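VC0179-like protein (Escherichia coli, PDB 4XJ6) probably synthesises cyclic GMP-AMP as a magnesium-dependent dinucleotide cyclase of the nucleotidyltransferase superfamily, a bacterial homologue of cyclic GMP-AMP synthase. Local coordinates at residues A[28-33]-A[111-116]. Residues are numbered along the deposited sequence; the frame is centred on the assembly and turned at random.
Sequences DKLKAL and GSFQYD. With GH3 (3'-deoxy-guanosine-5'-triphosphate), chain D.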
loop_
_atom_site.group_PDB
_atom_site.type_symbol
_atom_site.label_atom_id
_atom_site.label_comp_id
_atom_site.label_asym_id
_atom_site.label_seq_id
_atom_site.Cartn_x
_atom_site.Cartn_y
_atom_site.Cartn_z
ATOM N N ASP A 28 2.337 13.636 10.709
ATOM C CA ASP A 28 3.461 13.523 11.634
ATOM C C ASP A 28 3.293 12.329 12.560
ATOM O O ASP A 28 4.275 11.714 12.976
ATOM C CB ASP A 28 3.614 14.795 12.467
ATOM C CG ASP A 28 4.052 15.982 11.641
ATOM O OD1 ASP A 28 4.335 15.797 10.440
ATOM O OD2 ASP A 28 4.116 17.099 12.197
ATOM N N LYS A 29 2.046 12.011 12.889
ATOM C CA LYS A 29 1.761 10.853 13.721
ATOM C C LYS A 29 2.116 9.566 12.985
ATOM O O LYS A 29 2.717 8.659 13.561
ATOM C CB LYS A 29 0.292 10.840 14.143
ATOM C CG LYS A 29 -0.111 9.584 14.896
ATOM C CD LYS A 29 -1.121 9.876 15.997
ATOM C CE LYS A 29 -2.518 10.147 15.446
ATOM N NZ LYS A 29 -2.740 11.574 15.081
ATOM N N LEU A 30 1.748 9.497 11.708
ATOM C CA LEU A 30 2.055 8.332 10.887
ATOM C C LEU A 30 3.556 8.170 10.692
ATOM O O LEU A 30 4.070 7.052 10.668
ATOM C CB LEU A 30 1.365 8.428 9.527
ATOM C CG LEU A 30 -0.161 8.357 9.531
ATOM C CD1 LEU A 30 -0.657 8.039 8.138
ATOM C CD2 LEU A 30 -0.656 7.326 10.531
ATOM N N LYS A 31 4.250 9.293 10.546
ATOM C CA LYS A 31 5.703 9.284 10.415
ATOM C C LYS A 31 6.352 8.744 11.683
ATOM O O LYS A 31 7.302 7.961 11.622
ATOM C CB LYS A 31 6.236 10.687 10.119
ATOM C CG LYS A 31 5.924 11.201 8.726
ATOM C CD LYS A 31 6.705 12.474 8.432
ATOM C CE LYS A 31 6.360 13.036 7.061
ATOM N NZ LYS A 31 7.100 14.296 6.768
ATOM N N ALA A 32 5.831 9.174 12.829
ATOM C CA ALA A 32 6.329 8.728 14.124
ATOM C C ALA A 32 6.098 7.233 14.302
ATOM O O ALA A 32 6.955 6.521 14.818
ATOM C CB ALA A 32 5.663 9.516 15.248
ATOM N N LEU A 33 4.935 6.767 13.861
ATOM C CA LEU A 33 4.610 5.346 13.902
ATOM C C LEU A 33 5.537 4.556 12.979
ATOM O O LEU A 33 6.010 3.472 13.334
ATOM C CB LEU A 33 3.152 5.113 13.507
ATOM C CG LEU A 33 2.087 5.598 14.491
ATOM C CD1 LEU A 33 0.696 5.326 13.945
ATOM C CD2 LEU A 33 2.270 4.929 15.844
ATOM N N GLY A 111 3.577 3.787 -2.298
ATOM C CA GLY A 111 2.134 3.893 -2.206
ATOM C C GLY A 111 1.602 5.277 -1.882
ATOM O O GLY A 111 2.293 6.281 -2.063
ATOM N N SER A 112 0.369 5.313 -1.380
ATOM C CA SER A 112 -0.400 6.549 -1.237
ATOM C C SER A 112 0.192 7.548 -0.246
ATOM O O SER A 112 -0.086 8.743 -0.327
ATOM C CB SER A 112 -1.837 6.222 -0.822
ATOM O OG SER A 112 -1.883 5.676 0.485
ATOM N N PHE A 113 0.998 7.066 0.694
ATOM C CA PHE A 113 1.628 7.965 1.654
ATOM C C PHE A 113 2.834 8.641 1.021
ATOM O O PHE A 113 3.364 9.612 1.559
ATOM C CB PHE A 113 2.046 7.217 2.922
ATOM C CG PHE A 113 2.408 8.121 4.068
ATOM C CD1 PHE A 113 1.419 8.750 4.808
ATOM C CD2 PHE A 113 3.733 8.340 4.411
ATOM C CE1 PHE A 113 1.743 9.582 5.865
ATOM C CE2 PHE A 113 4.063 9.173 5.471
ATOM C CZ PHE A 113 3.066 9.792 6.198
ATOM N N GLN A 114 3.258 8.125 -0.129
ATOM C CA GLN A 114 4.416 8.665 -0.828
ATOM C C GLN A 114 4.008 9.652 -1.922
ATOM O O GLN A 114 4.628 10.704 -2.070
ATOM C CB GLN A 114 5.259 7.531 -1.418
ATOM C CG GLN A 114 6.510 7.999 -2.148
ATOM C CD GLN A 114 7.466 8.772 -1.253
ATOM O OE1 GLN A 114 7.491 8.582 -0.036
ATOM N NE2 GLN A 114 8.257 9.653 -1.856
ATOM N N TYR A 115 2.969 9.322 -2.688
ATOM C CA TYR A 115 2.484 10.250 -3.710
ATOM C C TYR A 115 1.171 10.922 -3.307
ATOM O O TYR A 115 0.382 11.316 -4.165
ATOM C CB TYR A 115 2.322 9.558 -5.072
ATOM C CG TYR A 115 1.802 8.136 -5.042
ATOM C CD1 TYR A 115 0.477 7.858 -4.722
ATOM C CD2 TYR A 115 2.630 7.071 -5.377
ATOM C CE1 TYR A 115 0.004 6.557 -4.710
ATOM C CE2 TYR A 115 2.166 5.770 -5.369
ATOM C CZ TYR A 115 0.854 5.517 -5.035
ATOM O OH TYR A 115 0.395 4.219 -5.027
ATOM N N ASP A 116 0.948 11.043 -2.000
ATOM C CA ASP A 116 -0.118 11.885 -1.451
ATOM C C ASP A 116 -1.523 11.557 -1.970
ATOM O O ASP A 116 -2.155 12.380 -2.633
ATOM C CB ASP A 116 0.197 13.361 -1.732
ATOM C CG ASP A 116 -0.736 14.311 -1.002
ATOM O OD1 ASP A 116 -1.223 13.949 0.090
ATOM O OD2 ASP A 116 -0.987 15.419 -1.522
HETATM P PG GH3 D . -4.022 2.990 -0.337
HETATM O O1G GH3 D . -5.384 2.365 -0.518
HETATM O O2G GH3 D . -3.111 2.069 0.435
HETATM O O3G GH3 D . -4.163 4.282 0.428
HETATM O O3B GH3 D . -3.423 3.280 -1.804
HETATM P PB GH3 D . -1.970 2.755 -2.271
HETATM O O1B GH3 D . -1.468 3.620 -3.400
HETATM O O2B GH3 D . -0.964 2.798 -1.149
HETATM O O3A GH3 D . -2.228 1.257 -2.815
HETATM P PA GH3 D . -1.647 -0.055 -2.087
HETATM O O1A GH3 D . -2.568 -1.220 -2.370
HETATM O O2A GH3 D . -1.478 0.151 -0.603
HETATM O "O5'" GH3 D . -0.207 -0.330 -2.750
HETATM C "C5'" GH3 D . 0.930 0.407 -2.362
HETATM C "C4'" GH3 D . 2.023 0.228 -3.407
HETATM O "O4'" GH3 D . 2.203 -1.149 -3.664
HETATM C "C3'" GH3 D . 1.700 0.878 -4.740
HETATM C "C2'" GH3 D . 2.360 -0.045 -5.742
HETATM O "O2'" GH3 D . 3.642 0.440 -6.067
HETATM C "C1'" GH3 D . 2.485 -1.381 -5.030
HETATM N N9 GH3 D . 1.463 -2.295 -5.556
HETATM C C8 GH3 D . 0.304 -2.641 -4.912
HETATM N N7 GH3 D . -0.388 -3.504 -5.693
HETATM C C5 GH3 D . 0.326 -3.718 -6.825
HETATM C C6 GH3 D . 0.091 -4.503 -7.946
HETATM O O6 GH3 D . -0.936 -5.173 -8.022
HETATM N N1 GH3 D . 1.013 -4.526 -8.969
HETATM C C2 GH3 D . 2.164 -3.774 -8.880
HETATM N N2 GH3 D . 3.053 -3.802 -9.872
HETATM N N3 GH3 D . 2.392 -2.996 -7.763
HETATM C C4 GH3 D . 1.492 -2.965 -6.751
#
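The ring of F113 meets L30 obliquely and K31 at its edge: CD1 of L30 comes to 3.6 Å from CE1 of F113, while CG of K31, near the ring plane, lies 4.1 Å from CZ of F113. The second flat group, the Y115 ring, carries the carbonyl oxygen of G111 over the centre of one face, 3.2 Å above the plane, and has O1B of the bound nucleotide at its edge. The setting is the nucleotidyltransferase fold, in which the turn following strand 106-110, with G111-S112 matching the family's Gly-Ser motif, cradles the triphosphate of one of the two bound 3'-deoxy-GTP molecules, probably the donor. The contact with helix 24-57 is purely apolar: no hydrogen bond crosses between 28-33 and 111-116, and the nearest CA atoms, of L30 and F113, are 9.3 Å apart, a gap spanned by side chains alone. F113 reaches the helix because its CG is anti to its backbone N (chi1 -167°), which carries the ring out from the turn on the side away from the phosphates. L118 touches both L30 and F113, and L30 also packs on M128 and I130 of strand 128-138, which supplies D129 and D131, magnesium ligands joined by D191 at one site. The turn is closed internally by the G111 oxygen, which accepts from the backbone N of both Q114 and Y115. G111 has a positive phi of 80°. N of S112 donates to O2B of the nucleotide with an N-H...O angle of 161°, and OG of S112 donates to O3G at 2.7 Å. Neighbouring residues of the turn thus face different ways, F113 to the protein and S112 to the nucleotide. On the beta-phosphate, OH of Y115 donates to O1B of the nucleotide across 2.5 Å.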